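Local coordinates for putative lipoprotein (Clostridium difficile, PDB 4EXR) that is of unknown function but, as a putative lipoprotein with two PepSY-type repeats, may act at the cell surface, at residues A[24-29]-A[115-120]; A[35-40]-A[77-82]; A[111-116]-A[143-148]; A[120-125]-A[165-170]; A[147-152]-A[156-161]. All blocks are in the same frame, centred on the assembly; numbering follows the deposited sequence.

Contact 1: residues A[24-29]-A[115-120]; sequences NLMEQD and TPQQAM
The selenium of Met26 touches two side chains of the helix that begins at Pro116. It meets CB of Met120, with SE 3.8 Å from that CB, and it also stands 3.7 Å from OE1 of Gln117, whose chain it crosses at about a right angle. Met26 and Met120, both selenomethionine, slide past each other in opposite directions, and SE of Met120 in turn rests 4.1 Å from CB of Leu25. Two successive bends in Met26, chi2 -72° and chi3 -86°, bring its selenium nearer the helix than its first bond would suggest. In the second shell, Asn24 forms an Asx turn: its OD1 accepts from Met26 N at 3.1 Å, the donor lying well above the carbonyl plane, and so ties down the short 3-10 turn that carries Leu25 and Met26. On the helix side, Thr115 and Gln118 make a capping box in which Gln118 N donates to Thr115 OG1 and Thr115 N to Gln118 OE1. Leu25 also bonds through its backbone to Val131 and packs on Trp134, while Met120 reaches Val131 and Ile147 of strand 142-151, so the N-terminal turn lies against both helix 116-126 and strand 130-139.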
# COMPACT_ATOMS: atom_id res chain seq x y z
N ASN A 24 -26.48 -4.90 4.83
CA ASN A 24 -27.08 -3.69 5.39
C ASN A 24 -26.30 -3.23 6.61
O ASN A 24 -26.32 -3.89 7.65
CB ASN A 24 -28.55 -3.94 5.76
CG ASN A 24 -29.35 -2.65 5.90
OD1 ASN A 24 -28.79 -1.56 6.03
ND2 ASN A 24 -30.66 -2.78 5.86
N LEU A 25 -25.60 -2.10 6.49
CA LEU A 25 -24.84 -1.56 7.61
C LEU A 25 -25.76 -1.18 8.77
O LEU A 25 -25.33 -1.17 9.92
CB LEU A 25 -24.02 -0.33 7.19
CG LEU A 25 -22.82 -0.51 6.27
CD1 LEU A 25 -21.99 0.77 6.26
CD2 LEU A 25 -21.99 -1.70 6.69
N MSE A 26 -27.01 -0.87 8.45
CA MSE A 26 -27.99 -0.49 9.47
C MSE A 26 -28.41 -1.67 10.34
O MSE A 26 -28.91 -1.47 11.46
CB MSE A 26 -29.21 0.15 8.81
CG MSE A 26 -29.02 1.62 8.52
SE MSE A 26 -29.05 2.65 10.18
CE MSE A 26 -30.99 2.88 10.33
N GLU A 27 -28.22 -2.89 9.85
CA GLU A 27 -28.61 -4.07 10.60
C GLU A 27 -27.39 -4.77 11.20
O GLU A 27 -27.47 -5.94 11.60
CB GLU A 27 -29.43 -5.03 9.72
CG GLU A 27 -30.76 -4.44 9.28
CD GLU A 27 -31.49 -5.29 8.25
OE1 GLU A 27 -30.85 -6.19 7.66
OE2 GLU A 27 -32.70 -5.06 8.03
N GLN A 28 -26.27 -4.06 11.25
CA GLN A 28 -25.05 -4.62 11.84
C GLN A 28 -24.75 -3.95 13.17
O GLN A 28 -25.12 -2.80 13.39
CB GLN A 28 -23.85 -4.43 10.89
CG GLN A 28 -23.94 -5.23 9.61
CD GLN A 28 -23.80 -6.72 9.82
OE1 GLN A 28 -23.06 -7.17 10.70
NE2 GLN A 28 -24.51 -7.50 9.02
N ASP A 29 -24.08 -4.68 14.06
CA ASP A 29 -23.45 -4.04 15.21
C ASP A 29 -21.94 -4.12 15.05
O ASP A 29 -21.40 -5.20 14.79
CB ASP A 29 -23.85 -4.69 16.53
CG ASP A 29 -23.01 -4.19 17.70
OD1 ASP A 29 -23.36 -3.13 18.27
OD2 ASP A 29 -21.99 -4.84 18.04
N THR A 115 -23.14 10.64 15.30
CA THR A 115 -22.64 9.29 15.05
C THR A 115 -23.01 8.85 13.64
O THR A 115 -23.90 9.41 13.03
CB THR A 115 -23.25 8.28 16.04
OG1 THR A 115 -24.66 8.22 15.83
CG2 THR A 115 -22.97 8.70 17.48
N PRO A 116 -22.30 7.83 13.12
CA PRO A 116 -22.66 7.30 11.81
C PRO A 116 -24.10 6.78 11.78
O PRO A 116 -24.79 6.92 10.77
CB PRO A 116 -21.67 6.14 11.63
CG PRO A 116 -20.48 6.53 12.44
CD PRO A 116 -21.01 7.31 13.61
N GLN A 117 -24.54 6.18 12.89
CA GLN A 117 -25.91 5.70 13.02
C GLN A 117 -26.91 6.85 12.82
O GLN A 117 -27.86 6.74 12.03
CB GLN A 117 -26.09 5.08 14.40
CG GLN A 117 -27.52 4.78 14.78
CD GLN A 117 -27.89 3.34 14.51
OE1 GLN A 117 -27.50 2.76 13.49
NE2 GLN A 117 -28.64 2.74 15.44
N GLN A 118 -26.69 7.96 13.51
CA GLN A 118 -27.53 9.13 13.33
C GLN A 118 -27.53 9.66 11.90
O GLN A 118 -28.58 10.04 11.38
CB GLN A 118 -27.13 10.23 14.33
CG GLN A 118 -27.53 9.91 15.77
CD GLN A 118 -26.86 10.82 16.79
OE1 GLN A 118 -25.76 11.32 16.56
NE2 GLN A 118 -27.53 11.04 17.91
N ALA A 119 -26.37 9.69 11.25
CA ALA A 119 -26.32 10.15 9.87
C ALA A 119 -27.06 9.22 8.91
O ALA A 119 -27.77 9.68 8.01
CB ALA A 119 -24.86 10.34 9.41
N MSE A 120 -26.89 7.91 9.10
CA MSE A 120 -27.56 6.92 8.27
C MSE A 120 -29.09 6.99 8.39
O MSE A 120 -29.82 6.86 7.40
CB MSE A 120 -27.09 5.51 8.62
CG MSE A 120 -25.65 5.19 8.24
SE MSE A 120 -25.21 3.29 8.57
CE MSE A 120 -24.53 3.37 10.40

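Contact 2: residues A[35-40]-A[77-82]; sequences TDAINI and MKIDAN
Ala37 and Ile79 bring the backbones nearest, their CA atoms 6.8 Å apart, where helix 35-40 lies across strand 77-80 with axes 9.6 Å apart and N-to-C directions 138° from each other. The side chain of Ile79 spans much of that distance. Its terminal CD1 lies 4.0 Å from CB of Ala37 and 3.8 Å from the carbonyl O of the same residue, so the small alanine lets the methyl come down onto the helix backbone itself. One turn on, Ile40 meets Ile79 tip to tip, its CG2 methyl 4.0 Å from CD1 of Ile79. That same branch serves a second neighbour: CG2 of Ile40 is 3.8 Å from CE of Met77, a selenomethionine that crosses it at about a right angle. Met77 runs out extended and then turns at chi3 (70°), which swings its terminal methyl over to the isoleucine. No hydrogen bond joins the two segments, and the contact is apolar apart from the Ala37 carbonyl under CD1. At the strand's end Asp80 OD1 accepts from Asn82 N in an Asx turn. Ala37 also touches Tyr64 of strand 61-69, and Met77 packs on Val86 of strand 86-93. A helix laid on one face of an antiparallel sheet, with apolar side chains filling the seam, is consistent with a PepSY-type domain, in whose sequence range, 31-90, both segments lie.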
# COMPACT_ATOMS: atom_id res chain seq x y z
N THR A 35 -14.83 5.88 16.52
CA THR A 35 -13.90 6.68 17.33
C THR A 35 -12.66 5.89 17.75
O THR A 35 -11.58 6.46 17.88
CB THR A 35 -14.59 7.27 18.58
OG1 THR A 35 -15.30 6.24 19.27
CG2 THR A 35 -15.58 8.35 18.17
N ASP A 36 -12.82 4.59 17.98
CA ASP A 36 -11.67 3.72 18.26
C ASP A 36 -10.75 3.57 17.05
O ASP A 36 -9.53 3.53 17.20
CB ASP A 36 -12.13 2.33 18.72
CG ASP A 36 -12.44 2.27 20.21
OD1 ASP A 36 -12.24 3.29 20.91
OD2 ASP A 36 -12.88 1.20 20.69
N ALA A 37 -11.33 3.50 15.85
CA ALA A 37 -10.53 3.44 14.63
C ALA A 37 -9.72 4.75 14.47
O ALA A 37 -8.54 4.72 14.14
CB ALA A 37 -11.43 3.23 13.42
N ILE A 38 -10.39 5.87 14.68
CA ILE A 38 -9.71 7.18 14.69
C ILE A 38 -8.56 7.20 15.70
O ILE A 38 -7.46 7.64 15.38
CB ILE A 38 -10.71 8.31 15.01
CG1 ILE A 38 -11.69 8.50 13.85
CG2 ILE A 38 -9.96 9.64 15.35
CD1 ILE A 38 -12.83 9.48 14.15
N ASN A 39 -8.82 6.70 16.91
CA ASN A 39 -7.79 6.69 17.96
C ASN A 39 -6.59 5.79 17.66
O ASN A 39 -5.46 6.14 17.98
CB ASN A 39 -8.39 6.35 19.33
CG ASN A 39 -9.33 7.45 19.84
OD1 ASN A 39 -9.23 8.61 19.44
ND2 ASN A 39 -10.25 7.08 20.72
N ILE A 40 -6.84 4.64 17.05
CA ILE A 40 -5.77 3.75 16.63
C ILE A 40 -4.87 4.47 15.62
O ILE A 40 -3.64 4.47 15.73
CB ILE A 40 -6.32 2.44 16.02
CG1 ILE A 40 -6.94 1.55 17.10
CG2 ILE A 40 -5.23 1.66 15.30
CD1 ILE A 40 -7.83 0.47 16.55
N MSE A 77 -4.75 3.33 6.93
CA MSE A 77 -4.89 2.14 7.77
C MSE A 77 -6.24 1.51 7.51
O MSE A 77 -7.24 2.21 7.34
CB MSE A 77 -4.76 2.48 9.25
CG MSE A 77 -3.38 2.91 9.68
SE MSE A 77 -3.23 2.99 11.61
CE MSE A 77 -3.31 1.09 12.02
N LYS A 78 -6.25 0.19 7.47
CA LYS A 78 -7.51 -0.55 7.44
C LYS A 78 -7.62 -1.36 8.73
O LYS A 78 -6.68 -2.03 9.12
CB LYS A 78 -7.60 -1.46 6.22
CG LYS A 78 -7.77 -0.71 4.91
CD LYS A 78 -7.91 -1.68 3.75
CE LYS A 78 -8.21 -0.94 2.45
NZ LYS A 78 -7.87 -1.79 1.27
N ILE A 79 -8.78 -1.25 9.37
CA ILE A 79 -9.01 -1.86 10.67
C ILE A 79 -10.32 -2.64 10.62
O ILE A 79 -11.35 -2.11 10.22
CB ILE A 79 -9.12 -0.76 11.76
CG1 ILE A 79 -7.81 0.02 11.87
CG2 ILE A 79 -9.48 -1.37 13.10
CD1 ILE A 79 -7.99 1.44 12.36
N ASP A 80 -10.27 -3.91 11.02
CA ASP A 80 -11.48 -4.72 11.14
C ASP A 80 -12.43 -4.11 12.17
O ASP A 80 -12.05 -3.88 13.32
CB ASP A 80 -11.11 -6.15 11.55
CG ASP A 80 -12.31 -7.12 11.50
OD1 ASP A 80 -13.35 -6.85 12.13
OD2 ASP A 80 -12.18 -8.17 10.84
N ALA A 81 -13.67 -3.86 11.75
CA ALA A 81 -14.63 -3.11 12.57
C ALA A 81 -15.22 -3.96 13.70
O ALA A 81 -15.99 -3.47 14.51
CB ALA A 81 -15.75 -2.58 11.69
N ASN A 82 -14.86 -5.23 13.73
CA ASN A 82 -15.30 -6.10 14.82
C ASN A 82 -14.17 -6.63 15.68
O ASN A 82 -14.32 -6.77 16.90
CB ASN A 82 -16.17 -7.25 14.27
CG ASN A 82 -17.53 -6.77 13.81
OD1 ASN A 82 -18.32 -6.28 14.63
ND2 ASN A 82 -17.80 -6.87 12.52

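Contact 3: residues A[111-116]-A[143-148]; sequences NDIMTP and TFYKIR
Tyr145 reaches from strand 143-148 to Met114 and Pro116 in the loop before helix 116-126. From CB the chain sets out with CG anti to the carbonyl carbon (chi1 -81°), and this carries the ring to the loop formed by Ile113 to Pro116. On one flank CE2 meets CG of Met114 at 3.8 Å. On the other, CE1 lies 3.7 Å from CA of Pro116 and 4.0 Å from its CG, so the proline ring and the selenomethionine chain close on the two sides of the phenol. At the tip, OH donates to Met114 O at 2.7 Å; that oxygen sits at the ring's edge, near its plane, while the hydroxyl is tilted 22° from the carbonyl plane. Pro116 CD comes 3.3 Å from Tyr145 OH. CD1 of Ile113 approaches Tyr145 OH at 3.7 Å. Ala119 of the helix and Leu136 of strand 130-139 also pack on the ring, and Tyr34 of helix 34-44 touches it too. With its ring buried among largely apolar groups and its one polar atom paired with a backbone carbonyl, Tyr145 probably helps hold the loop leading into the helix without leaving its hydroxyl unsatisfied in the interior.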
# COMPACT_ATOMS: atom_id res chain seq x y z
N ASN A 111 -14.67 17.00 15.43
CA ASN A 111 -15.09 17.38 16.77
C ASN A 111 -16.58 17.65 16.85
O ASN A 111 -17.13 18.35 16.01
CB ASN A 111 -14.31 18.62 17.25
CG ASN A 111 -12.82 18.36 17.36
OD1 ASN A 111 -12.02 19.04 16.72
ND2 ASN A 111 -12.45 17.37 18.17
N ASP A 112 -17.21 17.08 17.87
CA ASP A 112 -18.64 17.27 18.13
C ASP A 112 -19.55 16.88 16.97
O ASP A 112 -20.53 17.56 16.68
CB ASP A 112 -18.92 18.72 18.56
CG ASP A 112 -18.24 19.07 19.87
OD1 ASP A 112 -18.11 18.18 20.73
OD2 ASP A 112 -17.82 20.24 20.02
N ILE A 113 -19.24 15.78 16.29
CA ILE A 113 -20.09 15.38 15.19
C ILE A 113 -21.07 14.31 15.66
O ILE A 113 -20.88 13.69 16.70
CB ILE A 113 -19.29 14.85 14.00
CG1 ILE A 113 -18.48 13.61 14.39
CG2 ILE A 113 -18.37 15.95 13.42
CD1 ILE A 113 -17.79 12.96 13.20
N MSE A 114 -22.13 14.12 14.89
CA MSE A 114 -23.08 13.07 15.21
C MSE A 114 -22.48 11.71 14.86
O MSE A 114 -21.43 11.63 14.22
CB MSE A 114 -24.37 13.29 14.43
CG MSE A 114 -24.24 13.02 12.95
SE MSE A 114 -25.97 13.31 12.07
CE MSE A 114 -26.30 15.09 12.80
N THR A 115 -23.14 10.64 15.30
CA THR A 115 -22.64 9.29 15.05
C THR A 115 -23.01 8.85 13.64
O THR A 115 -23.90 9.41 13.03
CB THR A 115 -23.25 8.28 16.04
OG1 THR A 115 -24.66 8.22 15.83
CG2 THR A 115 -22.97 8.70 17.48
N PRO A 116 -22.30 7.83 13.12
CA PRO A 116 -22.66 7.30 11.81
C PRO A 116 -24.10 6.78 11.78
O PRO A 116 -24.79 6.92 10.77
CB PRO A 116 -21.67 6.14 11.63
CG PRO A 116 -20.48 6.53 12.44
CD PRO A 116 -21.01 7.31 13.61
N THR A 143 -17.62 19.44 6.69
CA THR A 143 -17.39 18.00 6.86
C THR A 143 -18.74 17.31 6.90
O THR A 143 -19.61 17.65 7.71
CB THR A 143 -16.58 17.71 8.14
OG1 THR A 143 -15.29 18.33 8.03
CG2 THR A 143 -16.39 16.19 8.36
N PHE A 144 -18.93 16.35 6.00
CA PHE A 144 -20.21 15.69 5.90
C PHE A 144 -20.04 14.17 5.91
O PHE A 144 -18.99 13.64 5.55
CB PHE A 144 -20.92 16.13 4.61
CG PHE A 144 -20.09 15.97 3.37
CD1 PHE A 144 -20.05 14.77 2.69
CD2 PHE A 144 -19.33 17.03 2.88
CE1 PHE A 144 -19.27 14.61 1.56
CE2 PHE A 144 -18.56 16.89 1.75
CZ PHE A 144 -18.53 15.68 1.08
N TYR A 145 -21.09 13.48 6.36
CA TYR A 145 -21.19 12.06 6.12
C TYR A 145 -21.71 11.88 4.70
O TYR A 145 -22.59 12.61 4.26
CB TYR A 145 -22.18 11.40 7.08
CG TYR A 145 -21.63 11.10 8.47
CD1 TYR A 145 -20.89 9.95 8.71
CD2 TYR A 145 -21.89 11.95 9.54
CE1 TYR A 145 -20.41 9.66 9.97
CE2 TYR A 145 -21.41 11.67 10.81
CZ TYR A 145 -20.68 10.52 11.02
OH TYR A 145 -20.19 10.25 12.28
N LYS A 146 -21.15 10.92 3.98
CA LYS A 146 -21.66 10.57 2.67
C LYS A 146 -22.18 9.14 2.80
O LYS A 146 -21.39 8.22 3.01
CB LYS A 146 -20.55 10.62 1.64
CG LYS A 146 -20.96 10.25 0.22
CD LYS A 146 -19.71 10.21 -0.65
CE LYS A 146 -20.03 10.08 -2.12
NZ LYS A 146 -18.77 10.14 -2.93
N ILE A 147 -23.49 8.97 2.73
CA ILE A 147 -24.11 7.66 2.93
C ILE A 147 -24.49 7.05 1.59
O ILE A 147 -25.21 7.66 0.79
CB ILE A 147 -25.38 7.76 3.82
CG1 ILE A 147 -25.09 8.59 5.09
CG2 ILE A 147 -25.94 6.37 4.14
CD1 ILE A 147 -23.99 8.03 5.97
N ARG A 148 -24.00 5.84 1.33
CA ARG A 148 -24.32 5.14 0.09
C ARG A 148 -25.52 4.21 0.33
O ARG A 148 -25.47 3.33 1.19
CB ARG A 148 -23.11 4.34 -0.40
CG ARG A 148 -23.45 3.29 -1.45
CD ARG A 148 -23.92 3.92 -2.74
NE ARG A 148 -22.87 4.75 -3.34
CZ ARG A 148 -22.24 4.46 -4.48
NH1 ARG A 148 -22.55 3.37 -5.16
NH2 ARG A 148 -21.30 5.29 -4.93

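Contact 4: residues A[120-125]-A[165-170]; sequences MEIALK and GTVLKV
Ile122, which points from helix 120-125 at the segment opposite, makes the apolar contact with Val167: its CG2 methyl lies 3.8 Å from CG2 of Val167, and the two branched chains slide past each other in opposite directions. Val167 offers that methyl because its CG1 is turned anti to the backbone N (chi1 175°), which puts CG2 beside the N instead.

The second kind of contact is between side chain and backbone. Both ends of Ile122 settle on Gly165: CG2 lies 3.4 Å from its carbonyl O, and CD1 is 3.5 Å from that O and 3.7 Å from CA. Two methyls, one from each branch, thus rest on the same carbonyl oxygen from one side. Gly165 has a positive phi of 82°, a conformation easily adopted without a side chain, and it presents bare backbone to the helix, with CD1 close on its CA. No hydrogen bond crosses between the segments.

Backbone bonds run within the helix and from the outer strand to strand 154-161. Leu124 N donates to Met120 O within the helix, at 2.9 Å. In the strand, Leu168 and Lys169 both face Lys159 of strand 154-161 and form a classic beta bulge just beyond Val167. Ile122 also touches Met114 and Val160, and Ala123 beside it packs on Ile158. The contact therefore joins the helix to the turn and outer strand that follow strand 154-161, consistent with a helix packed on an antiparallel sheet in a PepSY-type domain.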
# COMPACT_ATOMS: atom_id res chain seq x y z
N MSE A 120 -26.89 7.91 9.10
CA MSE A 120 -27.56 6.92 8.27
C MSE A 120 -29.09 6.99 8.39
O MSE A 120 -29.82 6.86 7.40
CB MSE A 120 -27.09 5.51 8.62
CG MSE A 120 -25.65 5.19 8.24
SE MSE A 120 -25.21 3.29 8.57
CE MSE A 120 -24.53 3.37 10.40
N GLU A 121 -29.58 7.22 9.61
CA GLU A 121 -31.03 7.39 9.82
C GLU A 121 -31.58 8.62 9.09
O GLU A 121 -32.64 8.56 8.49
CB GLU A 121 -31.35 7.48 11.31
CG GLU A 121 -31.18 6.17 12.06
CD GLU A 121 -31.20 6.34 13.57
OE1 GLU A 121 -31.31 7.50 14.04
OE2 GLU A 121 -31.09 5.32 14.27
N ILE A 122 -30.84 9.72 9.14
CA ILE A 122 -31.23 10.92 8.40
C ILE A 122 -31.26 10.66 6.89
O ILE A 122 -32.20 11.05 6.19
CB ILE A 122 -30.28 12.11 8.71
CG1 ILE A 122 -30.58 12.64 10.12
CG2 ILE A 122 -30.44 13.22 7.68
CD1 ILE A 122 -29.55 13.63 10.64
N ALA A 123 -30.23 9.98 6.38
CA ALA A 123 -30.14 9.68 4.95
C ALA A 123 -31.27 8.75 4.50
O ALA A 123 -31.82 8.90 3.41
CB ALA A 123 -28.79 9.06 4.62
N LEU A 124 -31.61 7.79 5.35
CA LEU A 124 -32.66 6.83 5.01
C LEU A 124 -34.05 7.45 4.95
O LEU A 124 -34.93 6.94 4.26
CB LEU A 124 -32.63 5.66 5.98
CG LEU A 124 -31.57 4.61 5.65
CD1 LEU A 124 -31.42 3.64 6.80
CD2 LEU A 124 -31.94 3.87 4.36
N LYS A 125 -34.25 8.55 5.68
CA LYS A 125 -35.52 9.27 5.65
C LYS A 125 -35.61 10.13 4.40
O LYS A 125 -36.69 10.55 3.99
CB LYS A 125 -35.69 10.14 6.89
CG LYS A 125 -35.71 9.36 8.19
CD LYS A 125 -36.80 9.85 9.12
CE LYS A 125 -36.60 11.29 9.54
NZ LYS A 125 -37.76 11.76 10.35
N GLY A 165 -26.94 17.89 10.72
CA GLY A 165 -27.86 16.86 10.27
C GLY A 165 -28.60 17.20 8.98
O GLY A 165 -29.41 16.40 8.50
N THR A 166 -28.33 18.38 8.45
CA THR A 166 -28.91 18.85 7.19
C THR A 166 -28.55 17.94 6.03
O THR A 166 -27.39 17.56 5.88
CB THR A 166 -28.34 20.25 6.85
OG1 THR A 166 -28.40 21.09 8.00
CG2 THR A 166 -29.12 20.88 5.70
N VAL A 167 -29.52 17.60 5.20
CA VAL A 167 -29.23 16.90 3.96
C VAL A 167 -28.67 17.92 2.94
O VAL A 167 -29.37 18.83 2.52
CB VAL A 167 -30.47 16.18 3.40
CG1 VAL A 167 -30.16 15.56 2.04
CG2 VAL A 167 -30.94 15.12 4.37
N LEU A 168 -27.40 17.75 2.57
CA LEU A 168 -26.70 18.74 1.74
C LEU A 168 -26.79 18.46 0.26
O LEU A 168 -26.69 19.37 -0.57
CB LEU A 168 -25.23 18.81 2.13
CG LEU A 168 -24.93 19.16 3.58
CD1 LEU A 168 -23.44 19.01 3.85
CD2 LEU A 168 -25.43 20.56 3.93
N LYS A 169 -26.95 17.19 -0.09
CA LYS A 169 -26.96 16.79 -1.48
C LYS A 169 -27.44 15.35 -1.60
O LYS A 169 -27.17 14.52 -0.73
CB LYS A 169 -25.56 16.92 -2.09
CG LYS A 169 -25.53 16.64 -3.60
CD LYS A 169 -24.11 16.63 -4.15
CE LYS A 169 -23.59 18.03 -4.39
NZ LYS A 169 -22.14 18.04 -4.76
N VAL A 170 -28.18 15.08 -2.67
CA VAL A 170 -28.60 13.73 -3.02
C VAL A 170 -28.21 13.52 -4.48
O VAL A 170 -28.62 14.29 -5.35
CB VAL A 170 -30.12 13.55 -2.87
CG1 VAL A 170 -30.53 12.15 -3.30
CG2 VAL A 170 -30.55 13.83 -1.44

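Contact 5: residues A[147-152]-A[156-161]; sequences IRIDKD and YDIKVD
Arg148 and Asp157 face each other as a non-hydrogen-bonded pair of antiparallel strands, and their charged ends meet at a slant, the guanidinium and carboxylate planes turned 53° apart. NE of Arg148 donates to OD1 of Asp157 at 2.7 Å, reaching it on the syn side but 33° out of the carboxylate plane, and NH2 adds a weak bond to OD2 at 3.3 Å. The arginine starts out anti to the backbone N and then folds at chi2 and chi3, which brings NE back across to the neighbouring strand. Asp157 OD2 has a further, long and weak ion pair with Lys146 NZ. These strands form the beta hairpin 142-151 and 154-161 of the second PepSY-type repeat, and the pairs on either side of Arg148 and Asp157 are hydrogen-bonded. Ile147 N donates to Ile158 O at 2.7 Å, and Ile149 N to Tyr156 O at 2.8 Å. Their side chains occupy the sheet face opposite the salt bridge: Ile149 crosses Ile158 obliquely, its CD1 3.9 Å from CG1 of Ile158, and both pack on Ala123 of helix 116-126. The ring of Tyr156 sits edge-on to the backbone of its partner strand, with Ile149 O in the ring plane 3.7 Å from CD1, while Lys151 CB comes within 4.3 Å of CE1 of Tyr156.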
# COMPACT_ATOMS: atom_id res chain seq x y z
N ILE A 147 -23.49 8.97 2.73
CA ILE A 147 -24.11 7.66 2.93
C ILE A 147 -24.49 7.05 1.59
O ILE A 147 -25.21 7.66 0.79
CB ILE A 147 -25.38 7.76 3.82
CG1 ILE A 147 -25.09 8.59 5.09
CG2 ILE A 147 -25.94 6.37 4.14
CD1 ILE A 147 -23.99 8.03 5.97
N ARG A 148 -24.00 5.84 1.33
CA ARG A 148 -24.32 5.14 0.09
C ARG A 148 -25.52 4.21 0.33
O ARG A 148 -25.47 3.33 1.19
CB ARG A 148 -23.11 4.34 -0.40
CG ARG A 148 -23.45 3.29 -1.45
CD ARG A 148 -23.92 3.92 -2.74
NE ARG A 148 -22.87 4.75 -3.34
CZ ARG A 148 -22.24 4.46 -4.48
NH1 ARG A 148 -22.55 3.37 -5.16
NH2 ARG A 148 -21.30 5.29 -4.93
N ILE A 149 -26.59 4.42 -0.43
CA ILE A 149 -27.84 3.67 -0.26
C ILE A 149 -28.28 3.09 -1.59
O ILE A 149 -28.40 3.82 -2.57
CB ILE A 149 -28.98 4.58 0.31
CG1 ILE A 149 -28.64 5.05 1.73
CG2 ILE A 149 -30.35 3.85 0.30
CD1 ILE A 149 -29.52 6.17 2.25
N ASP A 150 -28.50 1.77 -1.63
CA ASP A 150 -28.99 1.09 -2.82
C ASP A 150 -30.49 0.84 -2.71
O ASP A 150 -30.98 0.40 -1.67
CB ASP A 150 -28.29 -0.27 -3.01
CG ASP A 150 -26.81 -0.13 -3.33
OD1 ASP A 150 -26.34 1.01 -3.50
OD2 ASP A 150 -26.13 -1.17 -3.43
N LYS A 151 -31.22 1.13 -3.79
CA LYS A 151 -32.67 0.90 -3.85
C LYS A 151 -33.04 0.50 -5.29
O LYS A 151 -32.85 1.29 -6.22
CB LYS A 151 -33.42 2.17 -3.42
CG LYS A 151 -34.94 2.14 -3.65
CD LYS A 151 -35.67 1.37 -2.56
CE LYS A 151 -37.19 1.56 -2.63
NZ LYS A 151 -37.62 2.99 -2.55
N ASP A 152 -33.55 -0.71 -5.45
CA ASP A 152 -33.87 -1.28 -6.76
C ASP A 152 -32.60 -1.32 -7.62
O ASP A 152 -31.58 -1.87 -7.19
CB ASP A 152 -34.99 -0.48 -7.45
CG ASP A 152 -35.63 -1.24 -8.62
OD1 ASP A 152 -35.47 -2.48 -8.70
OD2 ASP A 152 -36.30 -0.58 -9.45
N TYR A 156 -27.48 5.58 -4.58
CA TYR A 156 -27.62 6.98 -4.19
C TYR A 156 -26.57 7.34 -3.16
O TYR A 156 -26.30 6.56 -2.24
CB TYR A 156 -29.01 7.24 -3.59
CG TYR A 156 -30.16 7.02 -4.55
CD1 TYR A 156 -30.76 5.77 -4.66
CD2 TYR A 156 -30.64 8.05 -5.34
CE1 TYR A 156 -31.81 5.56 -5.54
CE2 TYR A 156 -31.70 7.85 -6.22
CZ TYR A 156 -32.27 6.60 -6.32
OH TYR A 156 -33.32 6.38 -7.19
N ASP A 157 -25.95 8.50 -3.34
CA ASP A 157 -25.08 9.07 -2.32
C ASP A 157 -25.81 10.24 -1.67
O ASP A 157 -26.24 11.18 -2.36
CB ASP A 157 -23.75 9.52 -2.93
CG ASP A 157 -22.84 8.36 -3.29
OD1 ASP A 157 -22.87 7.33 -2.58
OD2 ASP A 157 -22.07 8.48 -4.27
N ILE A 158 -25.98 10.16 -0.36
CA ILE A 158 -26.64 11.21 0.39
C ILE A 158 -25.58 11.87 1.27
O ILE A 158 -24.93 11.19 2.06
CB ILE A 158 -27.73 10.64 1.33
CG1 ILE A 158 -28.62 9.63 0.61
CG2 ILE A 158 -28.54 11.79 1.96
CD1 ILE A 158 -29.50 10.22 -0.46
N LYS A 159 -25.42 13.18 1.15
CA LYS A 159 -24.48 13.90 1.99
C LYS A 159 -25.22 14.60 3.12
O LYS A 159 -26.18 15.34 2.88
CB LYS A 159 -23.65 14.88 1.16
CG LYS A 159 -22.86 14.16 0.07
CD LYS A 159 -21.99 15.08 -0.76
CE LYS A 159 -21.16 14.26 -1.74
NZ LYS A 159 -20.33 15.10 -2.64
N VAL A 160 -24.79 14.32 4.35
CA VAL A 160 -25.41 14.87 5.55
C VAL A 160 -24.39 15.69 6.34
O VAL A 160 -23.32 15.18 6.67
CB VAL A 160 -25.93 13.72 6.45
CG1 VAL A 160 -26.54 14.27 7.73
CG2 VAL A 160 -26.93 12.83 5.70
N ASP A 161 -24.71 16.96 6.64
CA ASP A 161 -23.85 17.78 7.50
C ASP A 161 -23.57 17.06 8.82
O ASP A 161 -24.50 16.65 9.53
CB ASP A 161 -24.50 19.14 7.79
CG ASP A 161 -23.57 20.08 8.54
OD1 ASP A 161 -23.26 19.82 9.72
OD2 ASP A 161 -23.16 21.10 7.94

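From the N terminus, the turn at 24-29 meets helix 116-126, and contact 1 closes the longest loop, one that takes in all of contact 2. Within it, contact 2 sets helix 34-44 on strand 73-80. Contact 3 then starts on the loop where contact 1 ends and reaches strand 142-151, and contact 4 crosses it, carrying helix 116-126 to the edge strand 167-172. Contact 5, the hairpin, begins where contact 3 ends and lies within the span of contact 4. Contact 2 stands apart from contacts 4 and 5, across the chain's centre, though all reach one continuous sheet.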